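Local structure of lipid II:glycine glycyltransferase (Staphylococcus aureus, 6SNR) at residues N20-Q25 with I72-V78; A119-L123 with I385-D389; G224-F229 with L308-A312; G313-Y318 with G348-F354. The protein probably transfers glycine from glycyl-tRNA to the lysine side chain of lipid II, the first step in building the pentaglycine bridge of the staphylococcal cell wall. All blocks are in the same frame, centred on the assembly; numbering follows the deposited sequence.

Overall arrangement
After helix 8-17, loop N20-Q25 meets strand 68-78 of the first mixed sheet (interaction 1), closing a loop that holds strands 39-47 and 50-61. Interaction 2 then opens at helix 117-125. It closes only at I385-D389, when the chain returns to the first sheet. Interactions 3 and 4 both fall within that long loop and follow each other in series. Both belong to the second mixed sheet. Interaction 3 joins strands across the excursion that holds the two long helices 235-262 and 267-297. Interaction 4 pairs the two strands of a beta-alpha-beta unit, 315-323 and 351-356. Loop N20-Q25 touches interactions 3 and 4 and so links the two sheets. Interaction 2 touches none of the others.

Interaction 1 (N20-Q25 with I72-V78); sequences NGDLLQ and ISRGFVV
Loop N20-Q25, with a short 3-10 turn at its end, runs beside the type II turn I72-G75 and the strand end after it; the CA atoms of L24 and S73 come within 5.8 Å. A cis peptide between G75 and F76 follows the turn. At one end N20 points its amide at the strand. Its ND2 donates to V78 O at 2.9 Å, with an angle of 167° at the hydrogen. The acceptor lies in the plane of the N20 amide. D22 holds the middle. Its CG is anti to the backbone N (chi1 -167°), which lays the carboxylate across the side chain of R74, with D22 OD2 3.4 Å from R74 CG. The carboxylate and guanidinium planes are nearly perpendicular, and no salt bridge forms. A water joins them instead, donating to D22 OD2 at 2.8 Å and accepting from R74 NE at 3.2 Å. The same OD2 takes the backbone N of L24 at 3.0 Å, an Asx turn. L24 CD1 runs beside the aliphatic part of R74, 3.9 Å from R74 CG. Q25 and V77 pass in opposite senses, Q25 CG 3.6 Å from V77 CG2. A second water bridges the carbonyls of N20 and R74. Further partners fix the polar ends: D22 OD1 bonds to Y317 OH, and R74 NH2 to P144 O. K315 bonds to G21 O. The contact sits where the sheet of strand 68-78 meets strand 315-323 of the second sheet, with strand 50-61 touching Q25 and S73, and helix 83-99 packing on F76 and V78.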
loop_
_atom_site.group_PDB
_atom_site.type_symbol
_atom_site.label_atom_id
_atom_site.label_comp_id
_atom_site.label_asym_id
_atom_site.label_seq_id
_atom_site.Cartn_x
_atom_site.Cartn_y
_atom_site.Cartn_z
ATOM N N ASN A 20 12.710 -12.390 -2.972
ATOM C CA ASN A 20 11.628 -12.978 -2.184
ATOM C C ASN A 20 11.453 -12.426 -0.773
ATOM O O ASN A 20 10.757 -13.035 0.038
ATOM C CB ASN A 20 11.774 -14.500 -2.143
ATOM C CG ASN A 20 11.636 -15.141 -3.521
ATOM O OD1 ASN A 20 10.949 -14.626 -4.408
ATOM N ND2 ASN A 20 12.219 -16.322 -3.674
ATOM N N GLY A 21 12.081 -11.285 -0.488
ATOM C CA GLY A 21 11.803 -10.534 0.708
ATOM C C GLY A 21 10.413 -9.935 0.754
ATOM O O GLY A 21 9.697 -9.920 -0.257
ATOM N N ASP A 22 10.004 -9.504 1.940
ATOM C CA ASP A 22 8.647 -8.969 2.134
ATOM C C ASP A 22 8.626 -8.227 3.436
ATOM O O ASP A 22 9.368 -8.582 4.401
ATOM C CB ASP A 22 7.569 -10.076 2.132
ATOM C CG ASP A 22 6.163 -9.515 2.009
ATOM O OD1 ASP A 22 5.834 -9.125 0.842
ATOM O OD2 ASP A 22 5.443 -9.378 3.010
ATOM N N LEU A 23 7.730 -7.250 3.521
ATOM C CA LEU A 23 7.404 -6.550 4.760
ATOM C C LEU A 23 7.177 -7.520 5.967
ATOM O O LEU A 23 7.609 -7.239 7.101
ATOM C CB LEU A 23 6.148 -5.706 4.546
ATOM C CG LEU A 23 5.561 -4.958 5.701
ATOM C CD1 LEU A 23 6.535 -3.875 6.149
ATOM C CD2 LEU A 23 4.161 -4.397 5.373
ATOM N N LEU A 24 6.472 -8.632 5.742
ATOM C CA LEU A 24 6.058 -9.490 6.840
ATOM C C LEU A 24 7.215 -10.337 7.414
ATOM O O LEU A 24 6.995 -11.015 8.411
ATOM C CB LEU A 24 4.871 -10.376 6.398
ATOM C CG LEU A 24 3.604 -9.703 5.901
ATOM C CD1 LEU A 24 2.378 -10.639 5.932
ATOM C CD2 LEU A 24 3.297 -8.303 6.368
ATOM N N GLN A 25 8.421 -10.231 6.818
ATOM C CA GLN A 25 9.638 -10.852 7.334
ATOM C C GLN A 25 10.590 -9.874 8.037
ATOM O O GLN A 25 11.682 -10.288 8.469
ATOM C CB GLN A 25 10.351 -11.648 6.280
ATOM C CG GLN A 25 9.612 -12.932 5.881
ATOM C CD GLN A 25 9.728 -13.965 7.002
ATOM O OE1 GLN A 25 8.762 -14.277 7.783
ATOM N NE2 GLN A 25 10.893 -14.422 7.127
ATOM N N ILE A 72 5.681 -18.618 9.460
ATOM C CA ILE A 72 6.780 -17.900 8.775
ATOM C C ILE A 72 6.118 -17.039 7.714
ATOM O O ILE A 72 6.052 -17.412 6.541
ATOM C CB ILE A 72 7.851 -18.828 8.179
ATOM C CG1 ILE A 72 8.346 -19.838 9.244
ATOM C CG2 ILE A 72 9.023 -18.022 7.593
ATOM C CD1 ILE A 72 9.469 -20.751 8.829
ATOM N N SER A 73 5.622 -15.884 8.149
ATOM C CA SER A 73 4.691 -15.060 7.290
ATOM C C SER A 73 5.469 -14.386 6.161
ATOM O O SER A 73 6.365 -13.532 6.383
ATOM C CB SER A 73 3.956 -13.999 8.143
ATOM O OG SER A 73 4.849 -13.161 8.915
ATOM N N ARG A 74 5.160 -14.784 4.916
ATOM C CA ARG A 74 5.894 -14.379 3.715
ATOM C C ARG A 74 7.397 -14.760 3.706
ATOM O O ARG A 74 8.192 -14.190 2.990
ATOM C CB ARG A 74 5.684 -12.883 3.423
ATOM C CG ARG A 74 4.233 -12.545 3.048
ATOM C CD ARG A 74 4.004 -12.888 1.625
ATOM N NE ARG A 74 2.681 -12.462 1.130
ATOM C CZ ARG A 74 1.759 -13.262 0.595
ATOM N NH1 ARG A 74 1.944 -14.575 0.519
ATOM N NH2 ARG A 74 0.640 -12.672 0.103
ATOM N N GLY A 75 7.740 -15.803 4.462
ATOM C CA GLY A 75 9.026 -16.500 4.329
ATOM C C GLY A 75 8.813 -17.914 3.846
ATOM O O GLY A 75 7.675 -18.265 3.477
ATOM N N PHE A 76 9.868 -18.749 3.823
ATOM C CA PHE A 76 11.261 -18.336 3.991
ATOM C C PHE A 76 11.739 -17.333 2.932
ATOM O O PHE A 76 11.255 -17.311 1.788
ATOM C CB PHE A 76 12.207 -19.537 3.824
ATOM C CG PHE A 76 11.806 -20.813 4.536
ATOM C CD1 PHE A 76 11.994 -20.974 5.907
ATOM C CD2 PHE A 76 11.270 -21.870 3.819
ATOM C CE1 PHE A 76 11.711 -22.159 6.535
ATOM C CE2 PHE A 76 10.973 -23.068 4.441
ATOM C CZ PHE A 76 11.204 -23.220 5.795
ATOM N N VAL A 77 12.724 -16.527 3.289
ATOM C CA VAL A 77 13.358 -15.563 2.379
ATOM C C VAL A 77 14.623 -16.202 1.818
ATOM O O VAL A 77 15.716 -16.162 2.420
ATOM C CB VAL A 77 13.614 -14.217 3.037
ATOM C CG1 VAL A 77 14.210 -13.251 2.023
ATOM C CG2 VAL A 77 12.333 -13.648 3.628
ATOM N N VAL A 78 14.435 -16.833 0.667
ATOM C CA VAL A 78 15.435 -17.688 0.043
ATOM C C VAL A 78 15.083 -17.865 -1.432
ATOM O O VAL A 78 13.947 -17.743 -1.800
ATOM C CB VAL A 78 15.555 -19.051 0.756
ATOM C CG1 VAL A 78 14.346 -19.962 0.568
ATOM C CG2 VAL A 78 16.827 -19.768 0.334
HETATM O O HOH W 1 8.102 -13.546 0.535
HETATM O O HOH W 2 2.835 -9.314 1.922
#

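Interaction 2 (A119-L123 with I385-D389); sequences ALQNL and IGEFD
A119 O accepts the backbone N of L123 at 2.9 Å, an ordinary helical bond that sets both residues one turn apart on the side of helix 117-125 facing I385-D389. The contact between the segments is apolar. L123 and F388 meet most squarely. L123 CD1 stands over the centre of the F388 ring, 3.8 Å from the ring centroid and on its normal, a CH-pi contact. The leucine side chain and the phenylalanine cross at about a right angle. L120 reaches the same ring differently. Its CD2 lies in the ring plane, at the edge, 3.7 Å from F388 CZ. Two leucines three residues apart therefore hold one ring by face and by rim. This is a helix packed against a beta sheet: F388 begins strand 388-391, which pairs with strand 102-107, and I107 touches both L123 and F388. I385 lies just before the strand. Its CG1 sits between the backbone N and the carbonyl carbon (chi1 55°), and the chain runs on extended to CD1. That methyl meets A119 CB at 3.7 Å. The methyl CD2 of L120 also comes within 4.4 Å of I385 CB. On the strand side the ring of H130 meets F388, and H130 NE2 bonds to I385 O.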
loop_
_atom_site.group_PDB
_atom_site.type_symbol
_atom_site.label_atom_id
_atom_site.label_comp_id
_atom_site.label_asym_id
_atom_site.label_seq_id
_atom_site.Cartn_x
_atom_site.Cartn_y
_atom_site.Cartn_z
ATOM N N ALA A 119 9.904 -24.029 -6.668
ATOM C CA ALA A 119 9.378 -23.947 -5.298
ATOM C C ALA A 119 8.372 -25.042 -4.987
ATOM O O ALA A 119 8.473 -25.736 -3.976
ATOM C CB ALA A 119 8.778 -22.554 -4.991
ATOM N N LEU A 120 7.394 -25.213 -5.870
ATOM C CA LEU A 120 6.389 -26.227 -5.665
ATOM C C LEU A 120 7.038 -27.592 -5.560
ATOM O O LEU A 120 6.690 -28.357 -4.668
ATOM C CB LEU A 120 5.376 -26.213 -6.827
ATOM C CG LEU A 120 4.464 -24.980 -6.814
ATOM C CD1 LEU A 120 3.817 -24.730 -8.189
ATOM C CD2 LEU A 120 3.398 -25.136 -5.775
ATOM N N GLN A 121 7.972 -27.882 -6.468
ATOM C CA GLN A 121 8.595 -29.222 -6.548
ATOM C C GLN A 121 9.416 -29.499 -5.302
ATOM O O GLN A 121 9.286 -30.571 -4.646
ATOM C CB GLN A 121 9.467 -29.336 -7.808
ATOM C CG GLN A 121 8.623 -29.433 -9.078
ATOM C CD GLN A 121 9.409 -29.797 -10.337
ATOM O OE1 GLN A 121 10.618 -30.011 -10.301
ATOM N NE2 GLN A 121 8.700 -29.894 -11.463
ATOM N N ASN A 122 10.209 -28.502 -4.925
ATOM C CA ASN A 122 11.197 -28.656 -3.867
ATOM C C ASN A 122 10.531 -28.671 -2.505
ATOM O O ASN A 122 10.957 -29.410 -1.600
ATOM C CB ASN A 122 12.277 -27.536 -3.940
ATOM C CG ASN A 122 13.232 -27.675 -5.149
ATOM O OD1 ASN A 122 13.313 -28.733 -5.810
ATOM N ND2 ASN A 122 13.930 -26.592 -5.466
ATOM N N LEU A 123 9.469 -27.883 -2.345
ATOM C CA LEU A 123 8.688 -27.936 -1.109
ATOM C C LEU A 123 7.952 -29.279 -0.954
ATOM O O LEU A 123 7.914 -29.858 0.127
ATOM C CB LEU A 123 7.706 -26.746 -1.002
ATOM C CG LEU A 123 8.373 -25.370 -0.812
ATOM C CD1 LEU A 123 7.353 -24.278 -1.023
ATOM C CD2 LEU A 123 8.989 -25.265 0.585
ATOM N N ILE A 385 2.169 -18.719 -5.204
ATOM C CA ILE A 385 2.068 -20.182 -5.108
ATOM C C ILE A 385 1.190 -20.628 -3.950
ATOM O O ILE A 385 0.618 -21.729 -3.992
ATOM C CB ILE A 385 3.478 -20.820 -5.044
ATOM C CG1 ILE A 385 4.345 -20.263 -3.913
ATOM C CG2 ILE A 385 4.169 -20.634 -6.376
ATOM C CD1 ILE A 385 5.605 -21.102 -3.654
ATOM N N GLY A 386 1.060 -19.804 -2.895
ATOM C CA GLY A 386 0.171 -20.090 -1.805
ATOM C C GLY A 386 0.828 -20.506 -0.498
ATOM O O GLY A 386 1.929 -20.100 -0.212
ATOM N N GLU A 387 0.074 -21.260 0.288
ATOM C CA GLU A 387 0.373 -21.593 1.668
ATOM C C GLU A 387 0.737 -23.060 1.769
ATOM O O GLU A 387 0.076 -23.910 1.154
ATOM C CB GLU A 387 -0.825 -21.250 2.551
ATOM C CG GLU A 387 -0.561 -21.367 4.042
ATOM C CD GLU A 387 -1.734 -20.856 4.818
ATOM O OE1 GLU A 387 -1.972 -19.621 4.851
ATOM O OE2 GLU A 387 -2.427 -21.660 5.444
ATOM N N PHE A 388 1.790 -23.374 2.540
ATOM C CA PHE A 388 2.289 -24.734 2.683
ATOM C C PHE A 388 2.558 -25.012 4.161
ATOM O O PHE A 388 3.048 -24.145 4.889
ATOM C CB PHE A 388 3.640 -24.889 1.960
ATOM C CG PHE A 388 3.602 -24.577 0.479
ATOM C CD1 PHE A 388 3.612 -23.278 0.031
ATOM C CD2 PHE A 388 3.572 -25.606 -0.466
ATOM C CE1 PHE A 388 3.532 -22.997 -1.304
ATOM C CE2 PHE A 388 3.539 -25.314 -1.823
ATOM C CZ PHE A 388 3.507 -24.008 -2.236
ATOM N N ASP A 389 2.292 -26.251 4.597
ATOM C CA ASP A 389 2.485 -26.634 5.986
ATOM C C ASP A 389 3.403 -27.847 6.055
ATOM O O ASP A 389 3.204 -28.813 5.322
ATOM C CB ASP A 389 1.170 -26.969 6.666
ATOM C CG ASP A 389 0.241 -25.796 6.750
ATOM O OD1 ASP A 389 0.647 -24.822 7.401
ATOM O OD2 ASP A 389 -0.903 -25.878 6.243
#

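Interaction 3 (G224-F229 with L308-A312); sequences GDAELF and LLMFA
Two side-chain torsions bring the strands' flanks together: M310 bends at chi2 (-51°), and L309 sets CG anti to its backbone N (chi1 -180°). The bend brings M310 SD to 3.7 Å from A226 CB. The extended start of L309 carries CD2 to 3.8 Å from F229 CE1, the leucine crossing the phenylalanine obliquely. These two contacts lie on opposite faces of the sheet, since A226 and M310 share one face and L309 takes the other. L228 joins the first face, its CD1 4.0 Å from L308 CD2. The backbones make an antiparallel ladder, with the short strand axes at 157°. E227 and L309 form a hydrogen-bonded pair: E227 N gives to L309 O at 2.8 Å and L309 N to E227 O at 2.9 Å. F311 N gives to D225 O at 3.0 Å. G224 ends the preceding helix in a Schellman motif, and D225 then turns into the strand. D225 OD1 lies 3.7 Å from F311 CB, while its OD2 forms a salt bridge with K16. Strand 302-312 is flanked on its other edge by strand 315-323. Helix 332-347 packs on the face of L309 and F311. Helices 189-202 and 210-220 cover L308 on the other face.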
loop_
_atom_site.group_PDB
_atom_site.type_symbol
_atom_site.label_atom_id
_atom_site.label_comp_id
_atom_site.label_asym_id
_atom_site.label_seq_id
_atom_site.Cartn_x
_atom_site.Cartn_y
_atom_site.Cartn_z
ATOM N N GLY A 224 11.770 4.538 8.130
ATOM C CA GLY A 224 11.216 5.033 6.878
ATOM C C GLY A 224 10.331 3.994 6.178
ATOM O O GLY A 224 10.040 4.096 4.998
ATOM N N ASP A 225 10.011 2.937 6.898
ATOM C CA ASP A 225 9.196 1.832 6.367
ATOM C C ASP A 225 7.692 1.906 6.582
ATOM O O ASP A 225 6.974 0.979 6.185
ATOM C CB ASP A 225 9.763 0.496 6.901
ATOM C CG ASP A 225 11.179 0.239 6.395
ATOM O OD1 ASP A 225 11.474 0.628 5.249
ATOM O OD2 ASP A 225 11.969 -0.419 7.117
ATOM N N ALA A 226 7.221 2.972 7.215
ATOM C CA ALA A 226 5.802 3.314 7.309
ATOM C C ALA A 226 5.708 4.825 7.190
ATOM O O ALA A 226 6.459 5.540 7.857
ATOM C CB ALA A 226 5.204 2.864 8.586
ATOM N N GLU A 227 4.798 5.309 6.331
ATOM C CA GLU A 227 4.478 6.735 6.270
ATOM C C GLU A 227 2.977 6.940 6.172
ATOM O O GLU A 227 2.267 6.155 5.557
ATOM C CB GLU A 227 5.152 7.385 5.069
ATOM C CG GLU A 227 6.659 7.156 5.038
ATOM C CD GLU A 227 7.438 8.083 5.968
ATOM O OE1 GLU A 227 6.890 9.087 6.469
ATOM O OE2 GLU A 227 8.623 7.785 6.175
ATOM N N LEU A 228 2.506 8.039 6.776
ATOM C CA LEU A 228 1.135 8.435 6.720
ATOM C C LEU A 228 0.993 9.628 5.780
ATOM O O LEU A 228 1.780 10.573 5.873
ATOM C CB LEU A 228 0.652 8.846 8.097
ATOM C CG LEU A 228 -0.758 9.447 8.196
ATOM C CD1 LEU A 228 -1.816 8.420 7.862
ATOM C CD2 LEU A 228 -0.992 10.081 9.574
ATOM N N PHE A 229 0.015 9.564 4.881
ATOM C CA PHE A 229 -0.250 10.695 3.954
ATOM C C PHE A 229 -1.647 11.168 4.271
ATOM O O PHE A 229 -2.522 10.344 4.533
ATOM C CB PHE A 229 -0.126 10.265 2.480
ATOM C CG PHE A 229 1.262 9.962 2.071
ATOM C CD1 PHE A 229 1.824 8.740 2.392
ATOM C CD2 PHE A 229 2.039 10.898 1.427
ATOM C CE1 PHE A 229 3.130 8.476 2.094
ATOM C CE2 PHE A 229 3.350 10.613 1.082
ATOM C CZ PHE A 229 3.892 9.378 1.434
ATOM N N LEU A 308 -1.892 4.848 4.762
ATOM C CA LEU A 308 -0.618 4.344 5.243
ATOM C C LEU A 308 0.119 3.570 4.151
ATOM O O LEU A 308 -0.472 2.677 3.532
ATOM C CB LEU A 308 -0.898 3.463 6.443
ATOM C CG LEU A 308 -1.265 4.125 7.773
ATOM C CD1 LEU A 308 -1.756 3.082 8.791
ATOM C CD2 LEU A 308 -0.092 4.886 8.341
ATOM N N LEU A 309 1.396 3.917 3.929
ATOM C CA LEU A 309 2.262 3.385 2.883
ATOM C C LEU A 309 3.455 2.731 3.575
ATOM O O LEU A 309 4.102 3.360 4.396
ATOM C CB LEU A 309 2.788 4.508 1.992
ATOM C CG LEU A 309 3.705 4.174 0.839
ATOM C CD1 LEU A 309 2.965 3.328 -0.178
ATOM C CD2 LEU A 309 4.310 5.435 0.199
ATOM N N MET A 310 3.678 1.442 3.306
ATOM C CA MET A 310 4.799 0.691 3.918
ATOM C C MET A 310 5.839 0.349 2.914
ATOM O O MET A 310 5.583 0.346 1.707
ATOM C CB MET A 310 4.284 -0.644 4.516
ATOM C CG MET A 310 3.016 -0.575 5.296
ATOM S SD MET A 310 2.959 0.676 6.574
ATOM C CE MET A 310 1.710 1.701 5.932
ATOM N N PHE A 311 7.053 -0.020 3.358
ATOM C CA PHE A 311 8.123 -0.399 2.461
ATOM C C PHE A 311 8.906 -1.604 2.984
ATOM O O PHE A 311 9.065 -1.769 4.214
ATOM C CB PHE A 311 9.183 0.685 2.320
ATOM C CG PHE A 311 8.670 1.941 1.645
ATOM C CD1 PHE A 311 8.079 2.952 2.374
ATOM C CD2 PHE A 311 8.784 2.051 0.300
ATOM C CE1 PHE A 311 7.596 4.117 1.723
ATOM C CE2 PHE A 311 8.323 3.180 -0.354
ATOM C CZ PHE A 311 7.720 4.204 0.353
ATOM N N ALA A 312 9.422 -2.352 2.044
ATOM C CA ALA A 312 10.427 -3.397 2.288
ATOM C C ALA A 312 11.359 -3.441 1.117
ATOM O O ALA A 312 11.158 -4.175 0.162
ATOM C CB ALA A 312 9.756 -4.768 2.554
#

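Interaction 4 (G313-Y318 with G348-F354); sequences GSKSYY and GATTYDF
This is a parallel strand pairing in the middle of the second sheet, where K315-Y318 runs beside T351-F354. Backbone bonds alternate across it: S316 N gives to T351 O, D353 N to S316 O at 2.9 Å, and Y318 N to D353 O. S316 adds a side-chain bond. Its OG stands between the backbone N and the carbonyl carbon (chi1 68°), which turns it back onto T351 O at 2.8 Å. One carbonyl is thus held twice by the same residue. Ahead of the strands, S314 O takes T350 N at 2.8 Å, in the carbonyl plane and on a lone pair. A weak bond from T351 N also reaches it. Helix 332-347 connects the two strands in a beta-alpha-beta crossover and touches S316, Y318, Y352 and F354. A parallel pair inside an otherwise largely antiparallel sheet is consistent with the GNAT-like fold of FemABX proteins. On the helix side, Y352 OH rests 3.7 Å from Y318 CB and bonds to Q337. Y318 and F354 meet at a slant, CD2 to CD2 at 3.8 Å, with the planes at 62°. On the other face Y317 lies across D353, Y317 CD2 4.0 Å from D353 OD2. The far end of Y317 leads to loop N20-Q25, and D353 OD1 bonds to G355 N. A water bridges S316 O and T351 OG1. Another donates to both Y318 O and D353 O.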
loop_
_atom_site.group_PDB
_atom_site.type_symbol
_atom_site.label_atom_id
_atom_site.label_comp_id
_atom_site.label_asym_id
_atom_site.label_seq_id
_atom_site.Cartn_x
_atom_site.Cartn_y
_atom_site.Cartn_z
ATOM N N GLY A 313 12.400 -2.585 1.122
ATOM C CA GLY A 313 13.272 -2.525 -0.012
ATOM C C GLY A 313 12.584 -1.945 -1.226
ATOM O O GLY A 313 11.928 -0.884 -1.114
ATOM N N SER A 314 12.719 -2.633 -2.337
ATOM C CA SER A 314 12.095 -2.178 -3.579
ATOM C C SER A 314 10.578 -2.406 -3.608
ATOM O O SER A 314 9.904 -1.977 -4.586
ATOM C CB SER A 314 12.764 -2.826 -4.767
ATOM O OG SER A 314 12.380 -4.154 -4.893
ATOM N N LYS A 315 10.007 -3.048 -2.586
ATOM C CA LYS A 315 8.536 -3.235 -2.522
ATOM C C LYS A 315 7.908 -2.151 -1.662
ATOM O O LYS A 315 8.320 -1.919 -0.541
ATOM C CB LYS A 315 8.165 -4.632 -1.938
ATOM C CG LYS A 315 8.617 -5.783 -2.807
ATOM C CD LYS A 315 8.343 -7.130 -2.170
ATOM C CE LYS A 315 8.864 -8.214 -3.095
ATOM N NZ LYS A 315 8.552 -9.567 -2.588
ATOM N N SER A 316 6.867 -1.493 -2.195
ATOM C CA SER A 316 6.041 -0.626 -1.403
ATOM C C SER A 316 4.633 -1.171 -1.344
ATOM O O SER A 316 4.212 -1.936 -2.230
ATOM C CB SER A 316 6.038 0.835 -1.924
ATOM O OG SER A 316 5.377 0.952 -3.185
ATOM N N TYR A 317 3.905 -0.788 -0.298
ATOM C CA TYR A 317 2.560 -1.325 -0.016
ATOM C C TYR A 317 1.588 -0.250 0.412
ATOM O O TYR A 317 1.849 0.470 1.363
ATOM C CB TYR A 317 2.587 -2.380 1.107
ATOM C CG TYR A 317 3.648 -3.469 0.987
ATOM C CD1 TYR A 317 4.978 -3.203 1.311
ATOM C CD2 TYR A 317 3.315 -4.770 0.634
ATOM C CE1 TYR A 317 5.918 -4.183 1.211
ATOM C CE2 TYR A 317 4.271 -5.765 0.514
ATOM C CZ TYR A 317 5.579 -5.481 0.869
ATOM O OH TYR A 317 6.568 -6.431 0.801
ATOM N N TYR A 318 0.449 -0.154 -0.290
ATOM C CA TYR A 318 -0.688 0.637 0.156
ATOM C C TYR A 318 -1.477 -0.214 1.129
ATOM O O TYR A 318 -2.198 -1.120 0.737
ATOM C CB TYR A 318 -1.539 1.014 -1.102
ATOM C CG TYR A 318 -2.928 1.524 -0.772
ATOM C CD1 TYR A 318 -3.102 2.715 -0.109
ATOM C CD2 TYR A 318 -4.039 0.803 -1.090
ATOM C CE1 TYR A 318 -4.360 3.221 0.191
ATOM C CE2 TYR A 318 -5.311 1.295 -0.815
ATOM C CZ TYR A 318 -5.458 2.511 -0.188
ATOM O OH TYR A 318 -6.721 3.032 0.139
ATOM N N GLY A 348 12.903 4.519 -3.594
ATOM C CA GLY A 348 13.598 3.325 -4.081
ATOM C C GLY A 348 12.768 2.105 -4.380
ATOM O O GLY A 348 13.305 1.056 -4.704
ATOM N N ALA A 349 11.444 2.238 -4.306
ATOM C CA ALA A 349 10.563 1.148 -4.631
ATOM C C ALA A 349 10.298 1.049 -6.127
ATOM O O ALA A 349 10.173 2.063 -6.843
ATOM C CB ALA A 349 9.268 1.274 -3.856
ATOM N N THR A 350 10.165 -0.147 -6.624
ATOM C CA THR A 350 9.836 -0.364 -8.033
ATOM C C THR A 350 8.480 -1.005 -8.261
ATOM O O THR A 350 8.024 -1.098 -9.433
ATOM C CB THR A 350 10.919 -1.216 -8.737
ATOM O OG1 THR A 350 10.975 -2.490 -8.090
ATOM C CG2 THR A 350 12.273 -0.524 -8.664
ATOM N N THR A 351 7.816 -1.454 -7.178
ATOM C CA THR A 351 6.441 -1.924 -7.220
ATOM C C THR A 351 5.623 -1.291 -6.101
ATOM O O THR A 351 6.143 -0.990 -5.048
ATOM C CB THR A 351 6.304 -3.467 -7.149
ATOM O OG1 THR A 351 7.031 -3.960 -6.025
ATOM C CG2 THR A 351 6.849 -4.107 -8.406
ATOM N N TYR A 352 4.343 -1.120 -6.359
ATOM C CA TYR A 352 3.371 -0.499 -5.454
ATOM C C TYR A 352 2.184 -1.458 -5.374
ATOM O O TYR A 352 1.451 -1.696 -6.343
ATOM C CB TYR A 352 2.976 0.865 -5.997
ATOM C CG TYR A 352 2.026 1.686 -5.182
ATOM C CD1 TYR A 352 0.632 1.564 -5.320
ATOM C CD2 TYR A 352 2.498 2.657 -4.321
ATOM C CE1 TYR A 352 -0.236 2.349 -4.588
ATOM C CE2 TYR A 352 1.645 3.445 -3.589
ATOM C CZ TYR A 352 0.279 3.307 -3.732
ATOM O OH TYR A 352 -0.575 4.089 -3.011
ATOM N N ASP A 353 2.054 -2.131 -4.226
ATOM C CA ASP A 353 1.152 -3.249 -4.038
ATOM C C ASP A 353 -0.126 -2.786 -3.336
ATOM O O ASP A 353 -0.123 -2.353 -2.169
ATOM C CB ASP A 353 1.923 -4.317 -3.217
ATOM C CG ASP A 353 1.206 -5.621 -3.096
ATOM O OD1 ASP A 353 -0.010 -5.709 -3.322
ATOM O OD2 ASP A 353 1.902 -6.579 -2.696
ATOM N N PHE A 354 -1.262 -2.898 -4.038
ATOM C CA PHE A 354 -2.559 -2.560 -3.471
ATOM C C PHE A 354 -3.182 -3.639 -2.595
ATOM O O PHE A 354 -4.293 -3.465 -2.097
ATOM C CB PHE A 354 -3.552 -2.270 -4.598
ATOM C CG PHE A 354 -3.419 -0.903 -5.201
ATOM C CD1 PHE A 354 -2.563 -0.688 -6.259
ATOM C CD2 PHE A 354 -4.267 0.125 -4.812
ATOM C CE1 PHE A 354 -2.466 0.561 -6.851
ATOM C CE2 PHE A 354 -4.184 1.393 -5.426
ATOM C CZ PHE A 354 -3.292 1.594 -6.432
HETATM O O HOH W 3 9.694 -4.588 -6.314
HETATM O O HOH W 4 5.385 -4.043 -3.822
HETATM O O HOH W 5 -0.701 -3.810 0.380
HETATM O O HOH W 6 -4.662 -2.423 0.752
#